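PDB 3I3V: probable secreted solute-binding lipoprotein from Streptomyces coelicolor, which probably binds a solute outside the cell membrane and hands it to a membrane transporter, as extracellular solute-binding lipoproteins of its family do. Local coordinates for residues V70-K75 with G289-P294; A179-T184 with I209-H214; R283-I288 with V351-L356. All blocks are in the same frame, centred on the assembly; numbering follows the deposited sequence.

Overall arrangement
Interactions 1 and 2 are buried and lie on opposite sides of the chain's centre, their own centres about 32 Å apart; interaction 3 is partly buried, its centre about 5 Å from that of the chain and about 18 Å from each of the others. Interaction 1 joins two strands of the four-stranded sheet through backbone bonds and an indole N-H. Interaction 2 packs two helices through apolar side chains, with no hydrogen bond between its segments. Interaction 3 pairs strands of the other sheet and mixes polar and apolar contacts. Residues 283-288 lead into strand 289-292, L72 N lies 3.0 Å from T286 O (a probable hydrogen bond), and Q180 of interaction 2 packs on V354 of interaction 3.

Interaction 1 of 3, residues V70-K75 with G289-P294; sequences VNLYDK and GFWISP
W291 has CG beside its backbone N and anti to the carbonyl carbon (chi1 -55°), which places the indole against V70 and L72; L72 has CG anti to its own N (chi1 -175°), and from there its CD1 comes to the indole rim. V70 O accepts two hydrogen bonds. G289 N donates to it at 2.8 Å with an N-H...O angle of 161°, and W291 NE1 donates to the same V70 O at 3.2 Å. The two donors arrive from opposite faces of the carbonyl plane, both well out of it, while the oxygen itself lies near the indole plane. A return bond from V70 N to G289 O is weak, at 3.3 Å. Apolar groups pack against the ring: V70 CG2 sits over one face, 3.8 Å from W291 CD1, and L72 CD1 meets the edge, 4.0 Å from W291 CH2. W79 adds an edge-to-face ring contact to W291. V70 and G289 form an antiparallel hydrogen-bonded pair, and the W291 bond falls on the last residue of strand 67-70, where the chain passes into a loop. This belongs to the mixed four-stranded sheet of order 2-1-3-4, as in the alpha/beta lobes of periplasmic-binding-protein-like folds.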
ATOM      1  N   VAL C  70     -50.823  -2.870  18.799  1.00 25.35           N
ATOM      2  CA  VAL C  70     -51.913  -2.108  19.413  1.00 26.51           C
ATOM      3  C   VAL C  70     -51.480  -0.680  19.703  1.00 26.24           C
ATOM      4  O   VAL C  70     -50.289  -0.362  19.701  1.00 26.61           O
ATOM      5  CB  VAL C  70     -52.366  -2.703  20.779  1.00 26.93           C
ATOM      6  CG1 VAL C  70     -53.609  -3.509  20.609  1.00 28.41           C
ATOM      7  CG2 VAL C  70     -51.237  -3.535  21.400  1.00 26.89           C
ATOM      8  N   ASN C  71     -52.458   0.174  19.979  1.00 24.29           N
ATOM      9  CA  ASN C  71     -52.164   1.554  20.287  1.00 26.40           C
ATOM     10  C   ASN C  71     -51.919   1.670  21.786  1.00 28.08           C
ATOM     11  O   ASN C  71     -51.969   0.675  22.515  1.00 25.41           O
ATOM     12  CB  ASN C  71     -53.319   2.469  19.863  1.00 26.40           C
ATOM     13  CG  ASN C  71     -54.638   2.115  20.550  1.00 28.60           C
ATOM     14  OD1 ASN C  71     -55.423   3.002  20.921  1.00 30.81           O
ATOM     15  ND2 ASN C  71     -54.897   0.821  20.706  1.00 26.65           N
ATOM     16  N   LEU C  72     -51.650   2.890  22.235  1.00 28.94           N
ATOM     17  CA  LEU C  72     -51.385   3.147  23.636  1.00 30.55           C
ATOM     18  C   LEU C  72     -52.604   3.768  24.291  1.00 31.63           C
ATOM     19  O   LEU C  72     -52.964   4.909  24.001  1.00 33.03           O
ATOM     20  CB  LEU C  72     -50.190   4.091  23.794  1.00 26.83           C
ATOM     21  CG  LEU C  72     -49.784   4.302  25.257  1.00 29.15           C
ATOM     22  CD1 LEU C  72     -49.223   2.988  25.802  1.00 25.91           C
ATOM     23  CD2 LEU C  72     -48.754   5.417  25.377  1.00 25.79           C
ATOM     24  N   TYR C  73     -53.247   3.006  25.165  1.00 32.22           N
ATOM     25  CA  TYR C  73     -54.404   3.508  25.883  1.00 32.39           C
ATOM     26  C   TYR C  73     -54.441   2.853  27.258  1.00 33.33           C
ATOM     27  O   TYR C  73     -53.622   1.982  27.561  1.00 31.85           O
ATOM     28  CB  TYR C  73     -55.701   3.233  25.111  1.00 30.79           C
ATOM     29  CG  TYR C  73     -56.133   1.784  25.048  1.00 32.16           C
ATOM     30  CD1 TYR C  73     -55.435   0.851  24.275  1.00 32.23           C
ATOM     31  CD2 TYR C  73     -57.255   1.347  25.753  1.00 31.24           C
ATOM     32  CE1 TYR C  73     -55.852  -0.491  24.207  1.00 32.38           C
ATOM     33  CE2 TYR C  73     -57.676   0.023  25.698  1.00 31.22           C
ATOM     34  CZ  TYR C  73     -56.979  -0.891  24.927  1.00 32.73           C
ATOM     35  OH  TYR C  73     -57.424  -2.191  24.857  1.00 32.24           O
ATOM     36  N   ASP C  74     -55.397   3.271  28.079  1.00 35.03           N
ATOM     37  CA  ASP C  74     -55.546   2.770  29.445  1.00 35.62           C
ATOM     38  C   ASP C  74     -54.999   1.372  29.742  1.00 35.45           C
ATOM     39  O   ASP C  74     -54.071   1.218  30.537  1.00 35.63           O
ATOM     40  CB  ASP C  74     -57.018   2.824  29.867  1.00 37.64           C
ATOM     41  CG  ASP C  74     -57.205   2.524  31.344  1.00 40.49           C
ATOM     42  OD1 ASP C  74     -57.897   1.531  31.672  1.00 40.31           O
ATOM     43  OD2 ASP C  74     -56.651   3.281  32.176  1.00 40.26           O
ATOM     44  N   LYS C  75     -55.577   0.354  29.111  1.00 33.40           N
ATOM     45  CA  LYS C  75     -55.154  -1.022  29.345  1.00 32.76           C
ATOM     46  C   LYS C  75     -53.704  -1.365  28.990  1.00 33.50           C
ATOM     47  O   LYS C  75     -52.986  -1.915  29.822  1.00 34.50           O
ATOM     48  CB  LYS C  75     -56.104  -1.989  28.627  1.00 31.89           C
ATOM     49  CG  LYS C  75     -55.790  -3.454  28.874  1.00 32.40           C
ATOM     50  CD  LYS C  75     -56.994  -4.362  28.599  1.00 31.08           C
ATOM     51  CE  LYS C  75     -57.845  -4.537  29.827  1.00 30.02           C
ATOM     52  NZ  LYS C  75     -57.047  -5.151  30.919  1.00 28.33           N
ATOM     53  N   GLY C 289     -48.616   0.419  17.660  1.00 32.13           N
ATOM     54  CA  GLY C 289     -47.177   0.271  17.776  1.00 28.26           C
ATOM     55  C   GLY C 289     -46.851  -1.208  17.899  1.00 28.27           C
ATOM     56  O   GLY C 289     -47.766  -2.016  18.096  1.00 25.56           O
ATOM     57  N   PHE C 290     -45.567  -1.564  17.782  1.00 26.35           N
ATOM     58  CA  PHE C 290     -45.119  -2.960  17.876  1.00 27.34           C
ATOM     59  C   PHE C 290     -44.653  -3.321  19.295  1.00 29.22           C
ATOM     60  O   PHE C 290     -43.707  -2.725  19.813  1.00 27.86           O
ATOM     61  CB  PHE C 290     -43.951  -3.215  16.900  1.00 28.41           C
ATOM     62  CG  PHE C 290     -44.338  -3.156  15.437  1.00 27.69           C
ATOM     63  CD1 PHE C 290     -44.978  -4.228  14.821  1.00 25.80           C
ATOM     64  CD2 PHE C 290     -44.040  -2.026  14.668  1.00 26.28           C
ATOM     65  CE1 PHE C 290     -45.316  -4.184  13.456  1.00 24.57           C
ATOM     66  CE2 PHE C 290     -44.376  -1.979  13.312  1.00 27.09           C
ATOM     67  CZ  PHE C 290     -45.014  -3.062  12.707  1.00 22.10           C
ATOM     68  N   TRP C 291     -45.301  -4.305  19.917  1.00 29.45           N
ATOM     69  CA  TRP C 291     -44.915  -4.722  21.261  1.00 30.59           C
ATOM     70  C   TRP C 291     -44.305  -6.119  21.195  1.00 31.20           C
ATOM     71  O   TRP C 291     -44.696  -6.929  20.351  1.00 28.28           O
ATOM     72  CB  TRP C 291     -46.128  -4.752  22.200  1.00 29.55           C
ATOM     73  CG  TRP C 291     -46.892  -3.466  22.285  1.00 30.81           C
ATOM     74  CD1 TRP C 291     -47.543  -2.829  21.266  1.00 30.16           C
ATOM     75  CD2 TRP C 291     -47.143  -2.691  23.467  1.00 30.80           C
ATOM     76  NE1 TRP C 291     -48.188  -1.712  21.740  1.00 33.54           N
ATOM     77  CE2 TRP C 291     -47.962  -1.603  23.087  1.00 29.82           C
ATOM     78  CE3 TRP C 291     -46.759  -2.813  24.811  1.00 27.27           C
ATOM     79  CZ2 TRP C 291     -48.405  -0.643  24.002  1.00 31.11           C
ATOM     80  CZ3 TRP C 291     -47.199  -1.861  25.719  1.00 27.28           C
ATOM     81  CH2 TRP C 291     -48.015  -0.791  25.311  1.00 31.12           C
ATOM     82  N   ILE C 292     -43.347  -6.403  22.075  1.00 29.93           N
ATOM     83  CA  ILE C 292     -42.735  -7.729  22.083  1.00 30.50           C
ATOM     84  C   ILE C 292     -43.069  -8.462  23.376  1.00 30.08           C
ATOM     85  O   ILE C 292     -42.867  -7.941  24.465  1.00 30.87           O
ATOM     86  CB  ILE C 292     -41.205  -7.656  21.929  1.00 30.81           C
ATOM     87  CG1 ILE C 292     -40.852  -6.987  20.598  1.00 28.33           C
ATOM     88  CG2 ILE C 292     -40.608  -9.069  21.990  1.00 28.76           C
ATOM     89  CD1 ILE C 292     -39.376  -7.029  20.268  1.00 28.79           C
ATOM     90  N   SER C 293     -43.581  -9.680  23.250  1.00 30.20           N
ATOM     91  CA  SER C 293     -43.947 -10.462  24.421  1.00 32.25           C
ATOM     92  C   SER C 293     -42.791 -11.326  24.891  1.00 33.94           C
ATOM     93  O   SER C 293     -41.787 -11.464  24.193  1.00 35.23           O
ATOM     94  CB  SER C 293     -45.117 -11.373  24.097  1.00 30.95           C
ATOM     95  OG  SER C 293     -44.696 -12.366  23.178  1.00 30.16           O
ATOM     96  N   PRO C 294     -42.903 -11.898  26.100  1.00 34.44           N
ATOM     97  CA  PRO C 294     -41.804 -12.752  26.567  1.00 35.53           C
ATOM     98  C   PRO C 294     -41.618 -13.923  25.602  1.00 36.25           C
ATOM     99  O   PRO C 294     -40.498 -14.363  25.363  1.00 36.33           O
ATOM    100  CB  PRO C 294     -42.271 -13.178  27.954  1.00 36.62           C
ATOM    101  CG  PRO C 294     -42.946 -11.908  28.450  1.00 35.19           C
ATOM    102  CD  PRO C 294     -43.767 -11.490  27.224  1.00 34.69           C
TER

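Interaction 2 of 3, residues A179-T184 with I209-H214; sequences AQIIQT and IEYFAH
Helix-helix packing joins the C-terminal end of helix 172-182, and the 3-10 turn that follows it, to the middle of helix 203-217. Three apolar contacts and one threonine-tyrosine contact define the interface. I181 reaches across with both branches: its CG2 lies 3.8 Å from Y211 CD2, approaching that ring obliquely, and its CD1 stands in the plane of the F212 ring at the edge, 3.9 Å from F212 CD1. The split follows from chi1 of -59°, which sets CG1 beside the backbone N and CG2 beside the carbonyl carbon. I182 and I209 instead run side by side in the same direction, with I182 CD1 3.7 Å from I209 CG1. T184 OG1 lies at the edge of the Y211 ring, near its plane, 3.5 Å from Y211 CD2. The same hydroxyl is modelled as a donor from T184 OG1 to I181 O, in the carbonyl plane and on a lone pair, but at 2.5 Å the distance is short and the exact geometry is doubtful. I181 O also accepts from T184 N at 2.8 Å. F377 meets F212 edge-to-face, and helix 383-392 packs on I182 and I209, extending the apolar cluster. This is plain packing between two helices separated in the chain by helix 188-197, within the helical part of a lobe of a periplasmic-binding-protein-like fold.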
ATOM      1  N   ALA C 179     -60.488  21.021  23.507  1.00 29.90           N
ATOM      2  CA  ALA C 179     -59.241  20.796  24.224  1.00 30.13           C
ATOM      3  C   ALA C 179     -58.067  21.410  23.477  1.00 29.84           C
ATOM      4  O   ALA C 179     -57.107  21.867  24.089  1.00 32.97           O
ATOM      5  CB  ALA C 179     -59.014  19.291  24.429  1.00 27.03           C
ATOM      6  N   GLN C 180     -58.138  21.423  22.152  1.00 30.36           N
ATOM      7  CA  GLN C 180     -57.066  22.008  21.354  1.00 28.50           C
ATOM      8  C   GLN C 180     -57.074  23.535  21.501  1.00 29.77           C
ATOM      9  O   GLN C 180     -56.028  24.166  21.683  1.00 27.45           O
ATOM     10  CB  GLN C 180     -57.229  21.614  19.879  1.00 29.02           C
ATOM     11  CG  GLN C 180     -56.583  22.597  18.915  1.00 26.04           C
ATOM     12  CD  GLN C 180     -56.495  22.076  17.501  1.00 26.59           C
ATOM     13  OE1 GLN C 180     -57.153  21.093  17.135  1.00 25.84           O
ATOM     14  NE2 GLN C 180     -55.689  22.746  16.685  1.00 23.50           N
ATOM     15  N   ILE C 181     -58.265  24.125  21.423  1.00 31.41           N
ATOM     16  CA  ILE C 181     -58.399  25.571  21.553  1.00 31.51           C
ATOM     17  C   ILE C 181     -57.965  25.979  22.964  1.00 33.60           C
ATOM     18  O   ILE C 181     -57.198  26.930  23.129  1.00 34.37           O
ATOM     19  CB  ILE C 181     -59.860  26.024  21.255  1.00 29.32           C
ATOM     20  CG1 ILE C 181     -60.238  25.601  19.821  1.00 29.83           C
ATOM     21  CG2 ILE C 181     -59.987  27.544  21.385  1.00 28.68           C
ATOM     22  CD1 ILE C 181     -61.695  25.797  19.438  1.00 22.73           C
ATOM     23  N   ILE C 182     -58.427  25.259  23.983  1.00 32.94           N
ATOM     24  CA  ILE C 182     -58.022  25.589  25.347  1.00 33.71           C
ATOM     25  C   ILE C 182     -56.493  25.514  25.431  1.00 35.11           C
ATOM     26  O   ILE C 182     -55.865  26.230  26.201  1.00 36.46           O
ATOM     27  CB  ILE C 182     -58.654  24.614  26.393  1.00 33.61           C
ATOM     28  CG1 ILE C 182     -60.139  24.937  26.580  1.00 31.65           C
ATOM     29  CG2 ILE C 182     -57.897  24.693  27.735  1.00 34.44           C
ATOM     30  CD1 ILE C 182     -60.847  24.006  27.539  1.00 33.59           C
ATOM     31  N   GLN C 183     -55.893  24.656  24.620  1.00 36.13           N
ATOM     32  CA  GLN C 183     -54.441  24.511  24.639  1.00 35.85           C
ATOM     33  C   GLN C 183     -53.712  25.655  23.959  1.00 36.70           C
ATOM     34  O   GLN C 183     -52.502  25.589  23.759  1.00 36.39           O
ATOM     35  CB  GLN C 183     -54.019  23.186  24.000  1.00 33.13           C
ATOM     36  CG  GLN C 183     -54.118  21.994  24.940  1.00 32.88           C
ATOM     37  CD  GLN C 183     -53.815  20.686  24.238  1.00 30.86           C
ATOM     38  OE1 GLN C 183     -54.711  20.036  23.702  1.00 30.49           O
ATOM     39  NE2 GLN C 183     -52.541  20.302  24.225  1.00 29.37           N
ATOM     40  N   THR C 184     -54.442  26.700  23.594  1.00 36.55           N
ATOM     41  CA  THR C 184     -53.802  27.844  22.966  1.00 38.44           C
ATOM     42  C   THR C 184     -52.837  28.452  23.987  1.00 40.05           C
ATOM     43  O   THR C 184     -51.816  29.031  23.621  1.00 39.38           O
ATOM     44  CB  THR C 184     -54.839  28.911  22.557  1.00 38.77           C
ATOM     45  OG1 THR C 184     -55.760  28.349  21.610  1.00 38.86           O
ATOM     46  CG2 THR C 184     -54.140  30.125  21.928  1.00 38.78           C
ATOM     47  N   ILE C 209     -60.063  28.861  28.053  1.00 37.12           N
ATOM     48  CA  ILE C 209     -61.512  28.745  28.163  1.00 36.16           C
ATOM     49  C   ILE C 209     -62.154  30.086  27.816  1.00 37.14           C
ATOM     50  O   ILE C 209     -63.266  30.120  27.296  1.00 36.81           O
ATOM     51  CB  ILE C 209     -61.944  28.305  29.581  1.00 33.98           C
ATOM     52  CG1 ILE C 209     -61.488  26.865  29.844  1.00 34.44           C
ATOM     53  CG2 ILE C 209     -63.444  28.419  29.716  1.00 32.22           C
ATOM     54  CD1 ILE C 209     -61.961  26.287  31.170  1.00 34.33           C
ATOM     55  N   GLU C 210     -61.449  31.184  28.100  1.00 38.14           N
ATOM     56  CA  GLU C 210     -61.965  32.515  27.774  1.00 39.53           C
ATOM     57  C   GLU C 210     -61.922  32.628  26.259  1.00 38.40           C
ATOM     58  O   GLU C 210     -62.914  32.961  25.613  1.00 36.41           O
ATOM     59  CB  GLU C 210     -61.083  33.632  28.350  1.00 42.45           C
ATOM     60  CG  GLU C 210     -61.065  33.787  29.862  1.00 48.12           C
ATOM     61  CD  GLU C 210     -60.188  34.964  30.308  1.00 52.03           C
ATOM     62  OE1 GLU C 210     -59.976  35.120  31.532  1.00 53.67           O
ATOM     63  OE2 GLU C 210     -59.714  35.735  29.433  1.00 52.53           O
ATOM     64  N   TYR C 211     -60.750  32.344  25.703  1.00 37.21           N
ATOM     65  CA  TYR C 211     -60.564  32.415  24.268  1.00 36.95           C
ATOM     66  C   TYR C 211     -61.667  31.614  23.589  1.00 36.55           C
ATOM     67  O   TYR C 211     -62.367  32.124  22.718  1.00 37.11           O
ATOM     68  CB  TYR C 211     -59.178  31.882  23.890  1.00 35.09           C
ATOM     69  CG  TYR C 211     -58.896  31.935  22.406  1.00 36.99           C
ATOM     70  CD1 TYR C 211     -59.329  33.021  21.632  1.00 36.41           C
ATOM     71  CD2 TYR C 211     -58.187  30.907  21.769  1.00 35.41           C
ATOM     72  CE1 TYR C 211     -59.065  33.080  20.262  1.00 36.46           C
ATOM     73  CE2 TYR C 211     -57.916  30.957  20.405  1.00 34.97           C
ATOM     74  CZ  TYR C 211     -58.359  32.046  19.658  1.00 37.29           C
ATOM     75  OH  TYR C 211     -58.104  32.090  18.310  1.00 38.81           O
ATOM     76  N   PHE C 212     -61.837  30.367  24.007  1.00 36.05           N
ATOM     77  CA  PHE C 212     -62.870  29.520  23.428  1.00 35.20           C
ATOM     78  C   PHE C 212     -64.246  30.163  23.503  1.00 35.99           C
ATOM     79  O   PHE C 212     -64.976  30.193  22.517  1.00 36.29           O
ATOM     80  CB  PHE C 212     -62.935  28.175  24.146  1.00 32.61           C
ATOM     81  CG  PHE C 212     -64.070  27.310  23.690  1.00 29.83           C
ATOM     82  CD1 PHE C 212     -63.962  26.556  22.528  1.00 28.56           C
ATOM     83  CD2 PHE C 212     -65.266  27.283  24.402  1.00 28.43           C
ATOM     84  CE1 PHE C 212     -65.027  25.785  22.077  1.00 27.73           C
ATOM     85  CE2 PHE C 212     -66.340  26.518  23.961  1.00 28.70           C
ATOM     86  CZ  PHE C 212     -66.221  25.764  22.793  1.00 27.36           C
ATOM     87  N   ALA C 213     -64.600  30.655  24.688  1.00 37.62           N
ATOM     88  CA  ALA C 213     -65.901  31.286  24.914  1.00 37.96           C
ATOM     89  C   ALA C 213     -66.099  32.509  24.036  1.00 38.91           C
ATOM     90  O   ALA C 213     -67.215  32.789  23.590  1.00 39.61           O
ATOM     91  CB  ALA C 213     -66.050  31.668  26.382  1.00 34.92           C
ATOM     92  N   HIS C 214     -65.017  33.240  23.795  1.00 39.85           N
ATOM     93  CA  HIS C 214     -65.069  34.430  22.956  1.00 40.60           C
ATOM     94  C   HIS C 214     -65.408  33.979  21.527  1.00 40.24           C
ATOM     95  O   HIS C 214     -66.399  34.422  20.951  1.00 40.24           O
ATOM     96  CB  HIS C 214     -63.715  35.154  23.016  1.00 43.81           C
ATOM     97  CG  HIS C 214     -63.695  36.484  22.322  1.00 49.76           C
ATOM     98  ND1 HIS C 214     -64.709  37.411  22.449  1.00 50.23           N
ATOM     99  CD2 HIS C 214     -62.760  37.057  21.526  1.00 50.23           C
ATOM    100  CE1 HIS C 214     -64.400  38.495  21.761  1.00 50.81           C
ATOM    101  NE2 HIS C 214     -63.222  38.306  21.192  1.00 51.53           N
TER

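Interaction 3 of 3, residues R283-I288 with V351-L356; sequences RAYTLI and VSQVLL
R283 and Q353 contribute the most buried surface, 80 and 71 Å², and they meet by their aliphatic parts as much as by their polar ends. R283 CD lies 3.5 Å from Q353 CG, and the two side chains pass at a slant, with the guanidinium and amide planes 47° apart. Q353 has CG beside its backbone N and then runs extended, which carries its amide across the arginine chain. R283 NH1 and Q353 NE2 approach to 3.4 Å, but both are donors, so this proximity is packing rather than a bond.

The amide oxygen OE1 meets a hydroxyl and a water. Y285 OH donates to Q353 OE1 at 2.9 Å, although the hydroxyl is modelled too close to a neighbour and its place is less sure; the ring and amide planes are 77° apart. A water lies 2.7 Å from R283 O and 3.1 Å from Q353 OE1. It can donate to either, but has more acceptors in reach than protons, so the bridge between the segments may not be complete at any moment. The direct main-chain link, R283 N to V354 O, is weak at 3.4 Å despite an N-H...O angle of 163°.

L356, with 44 Å² buried, supplies the apolar end: with CG anti to the backbone N, its CD2 lies 3.6 Å from A284 CB.

Strand 352-354 runs parallel to strand 280-284, which also pairs antiparallel with strand 122-131, where A284 and T124 share a backbone hydrogen bond. Helix 103-108 packs against Y285, while V354 also touches Q180 of helix 172-182.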
ATOM      1  N   ARG C 283     -51.308  16.480  17.126  1.00 34.55           N
ATOM      2  CA  ARG C 283     -50.464  15.405  16.632  1.00 36.40           C
ATOM      3  C   ARG C 283     -50.267  14.414  17.773  1.00 37.13           C
ATOM      4  O   ARG C 283     -49.920  14.803  18.890  1.00 38.73           O
ATOM      5  CB  ARG C 283     -49.105  15.925  16.142  1.00 37.58           C
ATOM      6  CG  ARG C 283     -49.169  16.707  14.826  1.00 41.10           C
ATOM      7  CD  ARG C 283     -47.780  17.077  14.293  1.00 41.26           C
ATOM      8  NE  ARG C 283     -47.066  15.951  13.681  1.00 44.25           N
ATOM      9  CZ  ARG C 283     -45.782  15.984  13.313  1.00 44.25           C
ATOM     10  NH1 ARG C 283     -45.063  17.085  13.496  1.00 43.74           N
ATOM     11  NH2 ARG C 283     -45.211  14.917  12.760  1.00 40.75           N
ATOM     12  N   ALA C 284     -50.522  13.140  17.488  1.00 36.28           N
ATOM     13  CA  ALA C 284     -50.365  12.063  18.461  1.00 35.49           C
ATOM     14  C   ALA C 284     -49.510  11.003  17.767  1.00 36.40           C
ATOM     15  O   ALA C 284     -49.666  10.762  16.566  1.00 35.84           O
ATOM     16  CB  ALA C 284     -51.729  11.491  18.844  1.00 35.33           C
ATOM     17  N   TYR C 285     -48.602  10.381  18.513  1.00 34.81           N
ATOM     18  CA  TYR C 285     -47.718   9.376  17.946  1.00 34.26           C
ATOM     19  C   TYR C 285     -47.913   8.027  18.613  1.00 35.32           C
ATOM     20  O   TYR C 285     -47.060   7.147  18.492  1.00 35.26           O
ATOM     21  CB  TYR C 285     -46.266   9.809  18.128  1.00 35.11           C
ATOM     22  CG  TYR C 285     -45.953  11.171  17.553  1.00 37.07           C
ATOM     23  CD1 TYR C 285     -45.814  11.355  16.175  1.00 39.29           C
ATOM     24  CD2 TYR C 285     -45.833  12.285  18.380  1.00 37.15           C
ATOM     25  CE1 TYR C 285     -45.566  12.617  15.634  1.00 38.27           C
ATOM     26  CE2 TYR C 285     -45.583  13.549  17.851  1.00 39.37           C
ATOM     27  CZ  TYR C 285     -45.456  13.708  16.475  1.00 38.60           C
ATOM     28  OH  TYR C 285     -45.261  14.965  15.950  1.00 38.23           O
ATOM     29  N   THR C 286     -49.031   7.851  19.311  1.00 34.54           N
ATOM     30  CA  THR C 286     -49.252   6.595  20.005  1.00 34.83           C
ATOM     31  C   THR C 286     -50.373   5.709  19.506  1.00 34.04           C
ATOM     32  O   THR C 286     -51.047   5.039  20.289  1.00 32.85           O
ATOM     33  CB  THR C 286     -49.406   6.810  21.529  1.00 35.26           C
ATOM     34  OG1 THR C 286     -50.387   7.825  21.786  1.00 39.30           O
ATOM     35  CG2 THR C 286     -48.063   7.205  22.138  1.00 32.80           C
ATOM     36  N   LEU C 287     -50.576   5.717  18.194  1.00 34.38           N
ATOM     37  CA  LEU C 287     -51.555   4.837  17.574  1.00 33.00           C
ATOM     38  C   LEU C 287     -50.762   3.531  17.436  1.00 33.11           C
ATOM     39  O   LEU C 287     -49.599   3.468  17.861  1.00 34.35           O
ATOM     40  CB  LEU C 287     -51.986   5.373  16.209  1.00 31.24           C
ATOM     41  CG  LEU C 287     -53.133   6.391  16.276  1.00 33.76           C
ATOM     42  CD1 LEU C 287     -52.704   7.601  17.084  1.00 31.65           C
ATOM     43  CD2 LEU C 287     -53.549   6.799  14.869  1.00 32.80           C
ATOM     44  N   ILE C 288     -51.366   2.502  16.855  1.00 31.71           N
ATOM     45  CA  ILE C 288     -50.712   1.201  16.713  1.00 31.04           C
ATOM     46  C   ILE C 288     -49.173   1.172  16.714  1.00 31.85           C
ATOM     47  O   ILE C 288     -48.517   1.818  15.902  1.00 31.76           O
ATOM     48  CB  ILE C 288     -51.236   0.477  15.466  1.00 32.05           C
ATOM     49  CG1 ILE C 288     -52.724   0.170  15.660  1.00 30.85           C
ATOM     50  CG2 ILE C 288     -50.441  -0.804  15.221  1.00 29.98           C
ATOM     51  CD1 ILE C 288     -53.334  -0.670  14.562  1.00 32.09           C
ATOM     52  N   VAL C 351     -46.830  25.877  11.839  1.00 55.18           N
ATOM     53  CA  VAL C 351     -47.932  25.293  12.591  1.00 52.88           C
ATOM     54  C   VAL C 351     -47.360  24.649  13.861  1.00 51.50           C
ATOM     55  O   VAL C 351     -46.343  23.962  13.799  1.00 51.76           O
ATOM     56  CB  VAL C 351     -48.678  24.255  11.702  1.00 52.50           C
ATOM     57  CG1 VAL C 351     -48.338  22.831  12.112  1.00 50.99           C
ATOM     58  CG2 VAL C 351     -50.165  24.518  11.747  1.00 52.50           C
ATOM     59  N   SER C 352     -48.000  24.887  15.004  1.00 49.64           N
ATOM     60  CA  SER C 352     -47.526  24.336  16.274  1.00 48.56           C
ATOM     61  C   SER C 352     -48.312  23.122  16.764  1.00 47.97           C
ATOM     62  O   SER C 352     -49.538  23.079  16.676  1.00 47.07           O
ATOM     63  CB  SER C 352     -47.551  25.417  17.357  1.00 48.52           C
ATOM     64  OG  SER C 352     -46.681  26.484  17.024  1.00 49.21           O
ATOM     65  N   GLN C 353     -47.586  22.142  17.296  1.00 46.71           N
ATOM     66  CA  GLN C 353     -48.188  20.913  17.805  1.00 44.75           C
ATOM     67  C   GLN C 353     -48.807  21.074  19.175  1.00 42.86           C
ATOM     68  O   GLN C 353     -48.190  21.656  20.068  1.00 43.38           O
ATOM     69  CB  GLN C 353     -47.144  19.804  17.960  1.00 46.33           C
ATOM     70  CG  GLN C 353     -46.504  19.256  16.717  1.00 46.40           C
ATOM     71  CD  GLN C 353     -45.527  18.145  17.055  1.00 47.41           C
ATOM     72  OE1 GLN C 353     -45.890  17.160  17.708  1.00 48.59           O
ATOM     73  NE2 GLN C 353     -44.282  18.297  16.619  1.00 47.73           N
ATOM     74  N   VAL C 354     -50.017  20.551  19.343  1.00 39.58           N
ATOM     75  CA  VAL C 354     -50.660  20.550  20.649  1.00 38.59           C
ATOM     76  C   VAL C 354     -50.977  19.086  20.928  1.00 37.76           C
ATOM     77  O   VAL C 354     -50.884  18.240  20.039  1.00 35.39           O
ATOM     78  CB  VAL C 354     -51.934  21.415  20.711  1.00 38.49           C
ATOM     79  CG1 VAL C 354     -51.556  22.870  20.511  1.00 37.94           C
ATOM     80  CG2 VAL C 354     -52.949  20.955  19.680  1.00 39.34           C
ATOM     81  N   LEU C 355     -51.363  18.773  22.150  1.00 36.75           N
ATOM     82  CA  LEU C 355     -51.590  17.385  22.478  1.00 37.61           C
ATOM     83  C   LEU C 355     -52.992  16.789  22.343  1.00 37.91           C
ATOM     84  O   LEU C 355     -54.005  17.499  22.363  1.00 36.46           O
ATOM     85  CB  LEU C 355     -51.003  17.144  23.877  1.00 39.40           C
ATOM     86  CG  LEU C 355     -51.708  16.470  25.041  1.00 41.65           C
ATOM     87  CD1 LEU C 355     -50.728  16.388  26.197  1.00 42.53           C
ATOM     88  CD2 LEU C 355     -52.933  17.268  25.457  1.00 42.95           C
ATOM     89  N   LEU C 356     -53.016  15.470  22.149  1.00 36.66           N
ATOM     90  CA  LEU C 356     -54.248  14.698  22.052  1.00 35.79           C
ATOM     91  C   LEU C 356     -54.465  14.159  23.472  1.00 36.30           C
ATOM     92  O   LEU C 356     -53.726  13.299  23.934  1.00 37.35           O
ATOM     93  CB  LEU C 356     -54.091  13.530  21.078  1.00 33.32           C
ATOM     94  CG  LEU C 356     -55.317  12.600  21.083  1.00 34.07           C
ATOM     95  CD1 LEU C 356     -56.527  13.388  20.639  1.00 30.20           C
ATOM     96  CD2 LEU C 356     -55.101  11.398  20.173  1.00 33.32           C
TER
HETATM   97  O   HOH W   1     -48.041  16.544  19.798  1.00 46.34           O